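Local coordinates for protein serine proteinase inhibitor 1 (Myxoma virus, PDB 6BJ5) that belongs to the serpin family, inhibits serine endopeptidases and is important in the virulence of the virus, at residues Gly52-Arg57 against Pro274-Phe279; Asn181-Leu186 against Val243-Met248; Ser252-Leu257 against Thr296-Ala301; Asp270-Ser275 against Leu288-Val293. All blocks are in the same frame, centred on the assembly; numbering follows the deposited sequence.

Overall arrangement
Contacts 1 and 4 lie together at one end of the serpin, their centres 9 Å apart. They share P274 and S275, and D270 of contact 4 joins N54 and R276 of contact 1. Contact 2 is at the opposite end, its centre 50 Å from that of contact 1. Contact 3 lies between, in the large sheet, 25 Å from contact 2 and 27 Å from contact 4, centre to centre. Strand 243-258 serves contacts 2 and 3 in turn, and segment 288-293 of contact 4 runs into strand 293-302, used by contact 3. The S255 side chain in contact 3 is about 10 Å from a bound N-acetylglucosamine, which belongs to a glycan on the protein.

Contact 1. Residues Gly52-Arg57 against Pro274-Phe279; sequences GGNTKR and PSRADF
T55 and G52 hold the loop of D278 against the short serpin helix 53-58, and two backbone-directed bonds make the tight half of this helix-to-loop contact. The loop follows helix 260-265 in the chain, so the contact ties the N-terminal helical region to a part of the fold more than 200 residues later. At D278 the loop is gripped on both sides of its CA. Its N-H points at T55 OG1 (3.1 Å), and its carbonyl O takes the N-H of G52 at 3.0 Å, the donor lying 32° out of the carbonyl plane. T55 uses both branches: with OG1 beside its own backbone N (chi1 -61°), the hydroxyl faces D278 N while CG2 reaches the F279 ring at CZ, 4.0 Å away. That ring then packs on L47 of helix 37-49, which makes this the buried side.

The D278 carboxylate lies close to the G52 peptide without bonding to it: OD2 is 3.1 Å from G52 C, and OD1 bonds instead to the backbone N of G280. Toward solvent the contact thins to N54 and R276. Their amide and guanidinium planes stand 76° apart, with ND2 and NH2 no closer than 4.0 Å. What links them is D270, bonded by N54 ND2 and salt-bridged to R276 NE. The other end of the N54 amide is occupied too: N54 OD1 lies in the guanidinium plane of R57, 2.9 Å from R57 NE.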
loop_
_atom_site.group_PDB
_atom_site.type_symbol
_atom_site.label_atom_id
_atom_site.label_comp_id
_atom_site.label_asym_id
_atom_site.label_seq_id
_atom_site.Cartn_x
_atom_site.Cartn_y
_atom_site.Cartn_z
ATOM N N GLY A 52 20.369 11.970 -8.872
ATOM C CA GLY A 52 20.857 12.351 -10.180
ATOM C C GLY A 52 21.484 11.162 -10.880
ATOM O O GLY A 52 21.754 10.120 -10.266
ATOM N N GLY A 53 21.679 11.321 -12.193
ATOM C CA GLY A 53 22.437 10.320 -12.928
ATOM C C GLY A 53 21.741 8.973 -13.006
ATOM O O GLY A 53 20.543 8.872 -13.304
ATOM N N ASN A 54 22.526 7.912 -12.777
ATOM C CA ASN A 54 21.965 6.570 -12.833
ATOM C C ASN A 54 21.027 6.292 -11.663
ATOM O O ASN A 54 20.043 5.556 -11.816
ATOM C CB ASN A 54 23.065 5.517 -12.849
ATOM C CG ASN A 54 22.561 4.184 -13.376
ATOM O OD1 ASN A 54 21.787 4.127 -14.357
ATOM N ND2 ASN A 54 22.924 3.111 -12.686
ATOM N N THR A 55 21.352 6.793 -10.469
ATOM C CA THR A 55 20.501 6.524 -9.314
ATOM C C THR A 55 19.075 6.989 -9.585
ATOM O O THR A 55 18.108 6.252 -9.349
ATOM C CB THR A 55 21.096 7.172 -8.064
ATOM O OG1 THR A 55 22.389 6.605 -7.829
ATOM C CG2 THR A 55 20.235 6.908 -6.835
ATOM N N LYS A 56 18.933 8.189 -10.145
ATOM C CA LYS A 56 17.618 8.723 -10.466
ATOM C C LYS A 56 16.938 7.894 -11.554
ATOM O O LYS A 56 15.744 7.572 -11.465
ATOM C CB LYS A 56 17.790 10.184 -10.910
ATOM C CG LYS A 56 16.505 10.922 -11.304
ATOM C CD LYS A 56 16.822 12.379 -11.617
ATOM C CE LYS A 56 15.698 13.068 -12.376
ATOM N NZ LYS A 56 15.898 14.552 -12.466
ATOM N N ARG A 57 17.685 7.547 -12.601
ATOM C CA ARG A 57 17.105 6.784 -13.693
ATOM C C ARG A 57 16.501 5.480 -13.191
ATOM O O ARG A 57 15.434 5.074 -13.661
ATOM C CB ARG A 57 18.157 6.505 -14.761
ATOM C CG ARG A 57 17.619 5.769 -15.964
ATOM C CD ARG A 57 18.745 5.189 -16.788
ATOM N NE ARG A 57 19.423 4.080 -16.121
ATOM C CZ ARG A 57 19.034 2.812 -16.229
ATOM N NH1 ARG A 57 17.960 2.515 -16.974
ATOM N NH2 ARG A 57 19.706 1.845 -15.594
ATOM N N PRO A 274 26.611 2.774 -1.222
ATOM C CA PRO A 274 27.254 4.045 -0.831
ATOM C C PRO A 274 28.276 4.532 -1.843
ATOM O O PRO A 274 28.400 5.747 -2.062
ATOM C CB PRO A 274 27.922 3.702 0.510
ATOM C CG PRO A 274 27.184 2.511 1.013
ATOM C CD PRO A 274 26.774 1.728 -0.201
ATOM N N SER A 275 28.971 3.605 -2.507
ATOM C CA SER A 275 29.990 3.989 -3.474
ATOM C C SER A 275 29.379 4.635 -4.706
ATOM O O SER A 275 30.022 5.476 -5.340
ATOM C CB SER A 275 30.810 2.767 -3.891
ATOM O OG SER A 275 31.455 2.165 -2.783
ATOM N N ARG A 276 28.147 4.271 -5.056
ATOM C CA ARG A 276 27.596 4.609 -6.361
ATOM C C ARG A 276 26.381 5.521 -6.280
ATOM O O ARG A 276 25.825 5.882 -7.324
ATOM C CB ARG A 276 27.230 3.332 -7.126
ATOM C CG ARG A 276 28.409 2.461 -7.543
ATOM C CD ARG A 276 27.980 1.506 -8.654
ATOM N NE ARG A 276 27.136 2.199 -9.628
ATOM C CZ ARG A 276 27.581 2.771 -10.745
ATOM N NH1 ARG A 276 28.875 2.722 -11.053
ATOM N NH2 ARG A 276 26.729 3.395 -11.554
ATOM N N ALA A 277 25.955 5.906 -5.079
ATOM C CA ALA A 277 24.678 6.590 -4.885
ATOM C C ALA A 277 24.847 8.079 -5.147
ATOM O O ALA A 277 25.572 8.764 -4.426
ATOM C CB ALA A 277 24.128 6.346 -3.481
ATOM N N ASP A 278 24.253 8.563 -6.228
ATOM C CA ASP A 278 24.270 9.990 -6.554
ATOM C C ASP A 278 23.008 10.654 -6.015
ATOM O O ASP A 278 21.970 10.670 -6.688
ATOM C CB ASP A 278 24.390 10.218 -8.060
ATOM C CG ASP A 278 24.347 11.697 -8.433
ATOM O OD1 ASP A 278 24.419 12.544 -7.528
ATOM O OD2 ASP A 278 24.200 12.032 -9.622
ATOM N N PHE A 279 23.103 11.259 -4.825
ATOM C CA PHE A 279 22.079 12.190 -4.346
ATOM C C PHE A 279 22.597 13.628 -4.325
ATOM O O PHE A 279 22.235 14.426 -3.455
ATOM C CB PHE A 279 21.529 11.769 -2.985
ATOM C CG PHE A 279 20.679 10.532 -3.055
ATOM C CD1 PHE A 279 19.400 10.608 -3.565
ATOM C CD2 PHE A 279 21.178 9.297 -2.667
ATOM C CE1 PHE A 279 18.613 9.473 -3.649
ATOM C CE2 PHE A 279 20.401 8.149 -2.750
ATOM C CZ PHE A 279 19.120 8.229 -3.234
#

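Contact 2. Residues Asn181-Leu186 against Val243-Met248; sequences NKIDTL and VCQVVM
N181-T185 and V243-V247 pair as antiparallel strands, in the part of the serpin fold usually called sheet C. Their short axes run 150° apart. The backbone ladder is regular: K182 with V246 and D184 with C244 are the hydrogen-bonded pairs, each closed by two N-H to O=C bonds. The shortest is C244 N to D184 O at 2.6 Å. Between them the CA-H of N181, I183 and Q245 each point at a carbonyl of the facing strand. On the side away from 181-186, residues 244-247 form a parallel ladder with a strand of the other chain, so the sheet runs on.

Apolar contacts differ on the two faces. On that of K182 and D184, L186 CD1 meets V246 CG2 at 3.5 Å, the two side chains crossing at about a right angle, and L186 goes on to pack on T201 and L203. On the other face the touch is looser, I183 CG2 to V243 CG1 at 4.3 Å.

Charge sits on the buried face. K182 NZ reaches along its strand to the anti lone pair of D184 OD2 (2.9 Å) and also bonds the carbonyl of H156, whose ND1 meets D184 OD1.

One polar side-chain bond crosses between the segments. With CG anti to the backbone N (chi1 -179°), the N181 amide is turned toward Q245, whose NE2 approaches OD1 to 3.1 Å at a C=O...N angle of only 104°, tilted out of the carbonyl plane.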
loop_
_atom_site.group_PDB
_atom_site.type_symbol
_atom_site.label_atom_id
_atom_site.label_comp_id
_atom_site.label_asym_id
_atom_site.label_seq_id
_atom_site.Cartn_x
_atom_site.Cartn_y
_atom_site.Cartn_z
ATOM N N ASN A 181 -22.548 -10.834 4.453
ATOM C CA ASN A 181 -23.402 -11.408 3.421
ATOM C C ASN A 181 -24.414 -10.365 2.971
ATOM O O ASN A 181 -25.108 -9.775 3.808
ATOM C CB ASN A 181 -24.120 -12.654 3.949
ATOM C CG ASN A 181 -25.010 -13.329 2.902
ATOM O OD1 ASN A 181 -25.115 -12.890 1.755
ATOM N ND2 ASN A 181 -25.665 -14.403 3.314
ATOM N N LYS A 182 -24.483 -10.123 1.662
ATOM C CA LYS A 182 -25.471 -9.181 1.137
ATOM C C LYS A 182 -25.816 -9.509 -0.315
ATOM O O LYS A 182 -25.087 -10.228 -1.019
ATOM C CB LYS A 182 -24.985 -7.728 1.233
ATOM C CG LYS A 182 -24.088 -7.301 0.037
ATOM C CD LYS A 182 -23.660 -5.854 0.177
ATOM C CE LYS A 182 -22.424 -5.546 -0.621
ATOM N NZ LYS A 182 -22.412 -4.088 -0.961
ATOM N N ILE A 183 -26.939 -8.944 -0.760
ATOM C CA ILE A 183 -27.315 -8.941 -2.169
ATOM C C ILE A 183 -27.148 -7.527 -2.695
ATOM O O ILE A 183 -27.508 -6.553 -2.017
ATOM C CB ILE A 183 -28.749 -9.450 -2.398
ATOM C CG1 ILE A 183 -28.804 -10.968 -2.193
ATOM C CG2 ILE A 183 -29.228 -9.064 -3.783
ATOM C CD1 ILE A 183 -30.208 -11.515 -2.053
ATOM N N ASP A 184 -26.536 -7.416 -3.869
ATOM C CA ASP A 184 -26.205 -6.115 -4.430
ATOM C C ASP A 184 -25.936 -6.339 -5.910
ATOM O O ASP A 184 -25.570 -7.447 -6.326
ATOM C CB ASP A 184 -24.992 -5.507 -3.696
ATOM C CG ASP A 184 -24.790 -4.028 -3.972
ATOM O OD1 ASP A 184 -25.449 -3.492 -4.881
ATOM O OD2 ASP A 184 -23.965 -3.406 -3.259
ATOM N N THR A 185 -26.145 -5.284 -6.703
ATOM C CA THR A 185 -25.792 -5.259 -8.124
ATOM C C THR A 185 -24.498 -4.489 -8.333
ATOM O O THR A 185 -24.403 -3.298 -7.990
ATOM C CB THR A 185 -26.921 -4.729 -9.015
ATOM O OG1 THR A 185 -28.195 -5.215 -8.564
ATOM C CG2 THR A 185 -26.663 -4.973 -10.500
ATOM N N LEU A 186 -23.524 -5.193 -8.921
ATOM C CA LEU A 186 -22.114 -4.857 -8.966
ATOM C C LEU A 186 -21.523 -5.388 -10.265
ATOM O O LEU A 186 -21.996 -6.391 -10.805
ATOM C CB LEU A 186 -21.372 -5.534 -7.817
ATOM C CG LEU A 186 -21.927 -5.472 -6.405
ATOM C CD1 LEU A 186 -21.189 -6.521 -5.558
ATOM C CD2 LEU A 186 -21.831 -4.057 -5.810
ATOM N N VAL A 243 -26.658 -8.913 -10.832
ATOM C CA VAL A 243 -27.154 -9.006 -9.456
ATOM C C VAL A 243 -26.331 -10.046 -8.706
ATOM O O VAL A 243 -26.265 -11.212 -9.111
ATOM C CB VAL A 243 -28.646 -9.367 -9.440
ATOM C CG1 VAL A 243 -29.113 -9.685 -8.027
ATOM C CG2 VAL A 243 -29.456 -8.244 -10.034
ATOM N N CYS A 244 -25.731 -9.658 -7.592
ATOM C CA CYS A 244 -24.832 -10.580 -6.924
ATOM C C CYS A 244 -25.196 -10.787 -5.470
ATOM O O CYS A 244 -25.803 -9.925 -4.817
ATOM C CB CYS A 244 -23.365 -10.112 -6.943
ATOM S SG CYS A 244 -22.608 -9.880 -8.524
ATOM N N GLN A 245 -24.785 -11.961 -4.992
ATOM C CA GLN A 245 -24.640 -12.267 -3.580
ATOM C C GLN A 245 -23.146 -12.231 -3.275
ATOM O O GLN A 245 -22.363 -12.984 -3.874
ATOM C CB GLN A 245 -25.242 -13.629 -3.218
ATOM C CG GLN A 245 -25.424 -13.780 -1.696
ATOM C CD GLN A 245 -25.771 -15.190 -1.229
ATOM O OE1 GLN A 245 -25.868 -16.118 -2.027
ATOM N NE2 GLN A 245 -25.938 -15.354 0.083
ATOM N N VAL A 246 -22.757 -11.352 -2.356
ATOM C CA VAL A 246 -21.377 -11.219 -1.903
ATOM C C VAL A 246 -21.293 -11.773 -0.490
ATOM O O VAL A 246 -22.002 -11.305 0.409
ATOM C CB VAL A 246 -20.918 -9.756 -1.962
ATOM C CG1 VAL A 246 -19.497 -9.601 -1.481
ATOM C CG2 VAL A 246 -21.087 -9.233 -3.362
ATOM N N VAL A 247 -20.472 -12.799 -0.306
ATOM C CA VAL A 247 -20.222 -13.403 0.995
ATOM C C VAL A 247 -18.722 -13.249 1.256
ATOM O O VAL A 247 -17.901 -13.955 0.659
ATOM C CB VAL A 247 -20.655 -14.869 1.028
ATOM C CG1 VAL A 247 -20.355 -15.498 2.388
ATOM C CG2 VAL A 247 -22.129 -15.006 0.641
ATOM N N MET A 248 -18.337 -12.303 2.102
ATOM C CA MET A 248 -16.917 -12.083 2.303
ATOM C C MET A 248 -16.657 -11.777 3.757
ATOM O O MET A 248 -17.536 -11.243 4.459
ATOM C CB MET A 248 -16.404 -10.944 1.403
ATOM C CG MET A 248 -16.774 -9.573 1.890
ATOM S SD MET A 248 -16.052 -8.275 0.871
ATOM C CE MET A 248 -14.307 -8.575 1.048
#

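Contact 3. Residues Ser252-Leu257 against Thr296-Ala301; sequences SVESVL and TSKIEA
S252, T296 and S297 lose the most surface when strands 252-257 and 296-301 come together, and each marks a different position in the antiparallel ladder. S252 stands opposite E300 in a non-hydrogen-bonded pair. Its hydroxyl swings anti to the backbone N (chi1 -179°) and lies against the aliphatic part of the glutamate, OG to E300 CG 3.6 Å, rather than against the carboxylate.

T296, at the far end, faces V256. Its CG2 lies alongside the valine, 3.6 Å from V256 CG2 and 3.8 Å from V256 CG1, while its CA-H points to S255 O. Here the two side chains run the same way on the exposed face, which E254 and K298 also share. Those two cross obliquely with their alkyl parts in touch, the charges E254 OE1 and K298 NZ staying 5.4 Å apart.

S297 belongs to the buried face. Its backbone pairs twice with S255, the donor S297 N reaching S255 O at 2.9 Å, and V253 and I299 are pinned in the same way. The hydroxyls look elsewhere: S297 OG bonds S310 OG in strand 305-314, and S255 OG accepts from V34 N.

On the other flank of 296-301 lies strand 305-314, bonded to T296, K298 and E300. That extra strand, directly following in the chain, is consistent with a reactive-centre loop inserted into serpin sheet A, with 296-301 as its direct neighbour and 252-257 the next strand beyond.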
loop_
_atom_site.group_PDB
_atom_site.type_symbol
_atom_site.label_atom_id
_atom_site.label_comp_id
_atom_site.label_asym_id
_atom_site.label_seq_id
_atom_site.Cartn_x
_atom_site.Cartn_y
_atom_site.Cartn_z
ATOM N N SER A 252 -9.145 -7.506 9.437
ATOM C CA SER A 252 -8.285 -6.467 9.990
ATOM C C SER A 252 -6.868 -7.015 9.913
ATOM O O SER A 252 -6.594 -8.075 10.478
ATOM C CB SER A 252 -8.685 -6.141 11.439
ATOM O OG SER A 252 -7.886 -5.116 11.998
ATOM N N VAL A 253 -5.985 -6.342 9.178
ATOM C CA VAL A 253 -4.633 -6.839 8.937
ATOM C C VAL A 253 -3.642 -5.691 9.065
ATOM O O VAL A 253 -3.888 -4.577 8.580
ATOM C CB VAL A 253 -4.506 -7.514 7.553
ATOM C CG1 VAL A 253 -3.073 -7.927 7.285
ATOM C CG2 VAL A 253 -5.397 -8.722 7.497
ATOM N N GLU A 254 -2.528 -5.964 9.738
ATOM C CA GLU A 254 -1.409 -5.045 9.812
ATOM C C GLU A 254 -0.155 -5.778 9.362
ATOM O O GLU A 254 0.091 -6.922 9.763
ATOM C CB GLU A 254 -1.205 -4.484 11.230
ATOM C CG GLU A 254 -0.100 -3.416 11.307
ATOM C CD GLU A 254 0.113 -2.852 12.706
ATOM O OE1 GLU A 254 -0.597 -1.892 13.070
ATOM O OE2 GLU A 254 0.997 -3.356 13.436
ATOM N N SER A 255 0.633 -5.103 8.533
ATOM C CA SER A 255 1.807 -5.678 7.892
ATOM C C SER A 255 2.947 -4.688 8.018
ATOM O O SER A 255 2.766 -3.500 7.740
ATOM C CB SER A 255 1.539 -6.001 6.415
ATOM O OG SER A 255 0.704 -7.130 6.273
ATOM N N VAL A 256 4.115 -5.175 8.435
ATOM C CA VAL A 256 5.332 -4.370 8.508
ATOM C C VAL A 256 6.328 -4.986 7.544
ATOM O O VAL A 256 6.876 -6.063 7.814
ATOM C CB VAL A 256 5.902 -4.326 9.921
ATOM C CG1 VAL A 256 7.242 -3.621 9.901
ATOM C CG2 VAL A 256 4.913 -3.626 10.852
ATOM N N LEU A 257 6.601 -4.285 6.445
ATOM C CA LEU A 257 7.291 -4.852 5.293
ATOM C C LEU A 257 8.615 -4.149 5.082
ATOM O O LEU A 257 8.698 -2.921 5.190
ATOM C CB LEU A 257 6.454 -4.713 4.022
ATOM C CG LEU A 257 5.034 -5.287 4.062
ATOM C CD1 LEU A 257 4.281 -5.015 2.773
ATOM C CD2 LEU A 257 5.070 -6.768 4.376
ATOM N N THR A 296 4.698 0.209 6.867
ATOM C CA THR A 296 3.727 -0.415 7.742
ATOM C C THR A 296 2.345 0.021 7.276
ATOM O O THR A 296 2.083 1.221 7.088
ATOM C CB THR A 296 3.963 -0.056 9.207
ATOM O OG1 THR A 296 3.697 1.328 9.400
ATOM C CG2 THR A 296 5.389 -0.316 9.594
ATOM N N SER A 297 1.485 -0.960 7.050
ATOM C CA SER A 297 0.149 -0.729 6.532
ATOM C C SER A 297 -0.859 -1.439 7.422
ATOM O O SER A 297 -0.542 -2.419 8.101
ATOM C CB SER A 297 0.001 -1.224 5.081
ATOM O OG SER A 297 0.944 -0.608 4.218
ATOM N N LYS A 298 -2.070 -0.909 7.451
ATOM C CA LYS A 298 -3.147 -1.558 8.169
ATOM C C LYS A 298 -4.399 -1.330 7.341
ATOM O O LYS A 298 -4.594 -0.225 6.812
ATOM C CB LYS A 298 -3.281 -1.005 9.597
ATOM C CG LYS A 298 -4.230 -1.813 10.496
ATOM C CD LYS A 298 -4.467 -1.090 11.801
ATOM C CE LYS A 298 -5.515 -1.764 12.667
ATOM N NZ LYS A 298 -5.885 -0.861 13.811
ATOM N N ILE A 299 -5.192 -2.389 7.157
ATOM C CA ILE A 299 -6.459 -2.310 6.433
ATOM C C ILE A 299 -7.518 -2.981 7.295
ATOM O O ILE A 299 -7.263 -4.028 7.908
ATOM C CB ILE A 299 -6.388 -2.951 5.020
ATOM C CG1 ILE A 299 -5.316 -2.246 4.177
ATOM C CG2 ILE A 299 -7.709 -2.786 4.259
ATOM C CD1 ILE A 299 -5.027 -2.862 2.848
ATOM N N GLU A 300 -8.695 -2.356 7.368
ATOM C CA GLU A 300 -9.833 -2.892 8.110
ATOM C C GLU A 300 -11.093 -2.815 7.261
ATOM O O GLU A 300 -11.545 -1.722 6.909
ATOM C CB GLU A 300 -10.039 -2.137 9.417
ATOM C CG GLU A 300 -10.424 -3.062 10.524
ATOM C CD GLU A 300 -10.959 -2.333 11.714
ATOM O OE1 GLU A 300 -11.577 -2.998 12.572
ATOM O OE2 GLU A 300 -10.813 -1.091 11.752
ATOM N N ALA A 301 -11.671 -3.963 6.949
ATOM C CA ALA A 301 -12.910 -4.020 6.193
ATOM C C ALA A 301 -13.976 -4.695 7.038
ATOM O O ALA A 301 -13.712 -5.743 7.635
ATOM C CB ALA A 301 -12.707 -4.787 4.887
#

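Contact 4. Residues Asp270-Ser275 against Leu288-Val293; sequences DAFDPS and LYVTKV
F272 lies against V290 and V293, and its side chain can be followed outward across the second segment. CB sits 3.9 Å from the V290 carbonyl O. With CG beside its own backbone N (chi1 -61°), the ring is carried along that carbonyl, so CD2 comes to 3.6 Å from V290 O. CD2 also comes near T291 O, which lies at the ring edge in its plane and bonds R260 as well. CE2 rests on V290 CG1 at 3.8 Å, and at the tip CZ touches V293 CG2. R260 and Q264 of helix 260-265 also pack on the ring.

The backbones also meet: V290 N gives its hydrogen to A271 O (3.0 Å, 162°), and the CA-H of F272 points at V290 O in return. On the solvent side P274 lies over one face of the Y289 ring, a CH-pi contact with CG 3.9 Å from the centroid and 20° off the normal. The next turn is set by D273, whose OD1 takes S275 N as an Asx turn.

Apart from the A271 bond, the cross-segment contact is therefore mostly apolar, with the carbonyl oxygen of T291 in plane at the edge of the F272 ring, whose hydrogens carry partial positive charge. That probably favours the ring's present orientation.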
loop_
_atom_site.group_PDB
_atom_site.type_symbol
_atom_site.label_atom_id
_atom_site.label_comp_id
_atom_site.label_asym_id
_atom_site.label_seq_id
_atom_site.Cartn_x
_atom_site.Cartn_y
_atom_site.Cartn_z
ATOM N N ASP A 270 21.380 1.487 -7.127
ATOM C CA ASP A 270 22.390 2.496 -6.812
ATOM C C ASP A 270 22.054 3.239 -5.526
ATOM O O ASP A 270 22.950 3.565 -4.734
ATOM C CB ASP A 270 22.549 3.505 -7.958
ATOM C CG ASP A 270 23.495 3.030 -9.048
ATOM O OD1 ASP A 270 24.083 1.938 -8.905
ATOM O OD2 ASP A 270 23.726 3.799 -10.009
ATOM N N ALA A 271 20.770 3.502 -5.295
ATOM C CA ALA A 271 20.376 4.236 -4.103
ATOM C C ALA A 271 20.898 3.577 -2.837
ATOM O O ALA A 271 21.224 4.275 -1.875
ATOM C CB ALA A 271 18.850 4.363 -4.050
ATOM N N PHE A 272 21.049 2.251 -2.837
ATOM C CA PHE A 272 21.503 1.527 -1.649
ATOM C C PHE A 272 23.010 1.371 -1.576
ATOM O O PHE A 272 23.521 0.952 -0.531
ATOM C CB PHE A 272 20.894 0.117 -1.581
ATOM C CG PHE A 272 19.405 0.108 -1.498
ATOM C CD1 PHE A 272 18.632 0.148 -2.653
ATOM C CD2 PHE A 272 18.767 0.093 -0.263
ATOM C CE1 PHE A 272 17.248 0.150 -2.575
ATOM C CE2 PHE A 272 17.390 0.098 -0.180
ATOM C CZ PHE A 272 16.628 0.125 -1.342
ATOM N N ASP A 273 23.731 1.698 -2.644
ATOM C CA ASP A 273 25.155 1.427 -2.679
ATOM C C ASP A 273 25.880 2.714 -2.339
ATOM O O ASP A 273 25.794 3.684 -3.113
ATOM C CB ASP A 273 25.557 0.932 -4.065
ATOM C CG ASP A 273 27.040 0.657 -4.193
ATOM O OD1 ASP A 273 27.803 0.874 -3.220
ATOM O OD2 ASP A 273 27.437 0.212 -5.295
ATOM N N PRO A 274 26.611 2.774 -1.222
ATOM C CA PRO A 274 27.254 4.045 -0.831
ATOM C C PRO A 274 28.276 4.532 -1.843
ATOM O O PRO A 274 28.400 5.747 -2.062
ATOM C CB PRO A 274 27.922 3.702 0.510
ATOM C CG PRO A 274 27.184 2.511 1.013
ATOM C CD PRO A 274 26.774 1.728 -0.201
ATOM N N SER A 275 28.971 3.605 -2.507
ATOM C CA SER A 275 29.990 3.989 -3.474
ATOM C C SER A 275 29.379 4.635 -4.706
ATOM O O SER A 275 30.022 5.476 -5.340
ATOM C CB SER A 275 30.810 2.767 -3.891
ATOM O OG SER A 275 31.455 2.165 -2.783
ATOM N N LEU A 288 25.015 10.860 1.228
ATOM C CA LEU A 288 23.645 10.524 1.568
ATOM C C LEU A 288 23.179 9.370 0.676
ATOM O O LEU A 288 23.173 9.493 -0.549
ATOM C CB LEU A 288 22.731 11.737 1.388
ATOM C CG LEU A 288 23.065 12.968 2.233
ATOM C CD1 LEU A 288 22.133 14.121 1.894
ATOM C CD2 LEU A 288 22.998 12.637 3.716
ATOM N N TYR A 289 22.780 8.258 1.289
ATOM C CA TYR A 289 22.284 7.118 0.549
ATOM C C TYR A 289 21.227 6.433 1.389
ATOM O O TYR A 289 21.043 6.734 2.571
ATOM C CB TYR A 289 23.402 6.145 0.187
ATOM C CG TYR A 289 24.059 5.568 1.402
ATOM C CD1 TYR A 289 23.748 4.289 1.841
ATOM C CD2 TYR A 289 24.966 6.317 2.137
ATOM C CE1 TYR A 289 24.341 3.763 2.969
ATOM C CE2 TYR A 289 25.559 5.808 3.262
ATOM C CZ TYR A 289 25.248 4.529 3.676
ATOM O OH TYR A 289 25.840 4.016 4.809
ATOM N N VAL A 290 20.521 5.527 0.747
ATOM C CA VAL A 290 19.399 4.832 1.348
ATOM C C VAL A 290 19.885 3.537 1.975
ATOM O O VAL A 290 20.607 2.758 1.342
ATOM C CB VAL A 290 18.316 4.562 0.300
ATOM C CG1 VAL A 290 17.195 3.737 0.906
ATOM C CG2 VAL A 290 17.824 5.886 -0.274
ATOM N N THR A 291 19.491 3.301 3.218
ATOM C CA THR A 291 19.781 2.033 3.869
ATOM C C THR A 291 18.563 1.131 3.963
ATOM O O THR A 291 18.675 -0.068 3.696
ATOM C CB THR A 291 20.306 2.261 5.289
ATOM O OG1 THR A 291 21.291 3.305 5.299
ATOM C CG2 THR A 291 20.904 0.972 5.813
ATOM N N LYS A 292 17.386 1.686 4.274
ATOM C CA LYS A 292 16.197 0.884 4.526
ATOM C C LYS A 292 14.996 1.549 3.880
ATOM O O LYS A 292 14.883 2.777 3.883
ATOM C CB LYS A 292 15.921 0.649 6.028
ATOM C CG LYS A 292 17.094 0.153 6.862
ATOM C CD LYS A 292 16.763 0.152 8.359
ATOM C CE LYS A 292 17.982 0.502 9.221
ATOM N NZ LYS A 292 17.843 0.058 10.642
ATOM N N VAL A 293 14.094 0.728 3.347
ATOM C CA VAL A 293 12.774 1.173 2.932
ATOM C C VAL A 293 11.775 0.284 3.648
ATOM O O VAL A 293 11.737 -0.935 3.421
ATOM C CB VAL A 293 12.557 1.106 1.415
ATOM C CG1 VAL A 293 11.165 1.671 1.080
ATOM C CG2 VAL A 293 13.643 1.875 0.677
#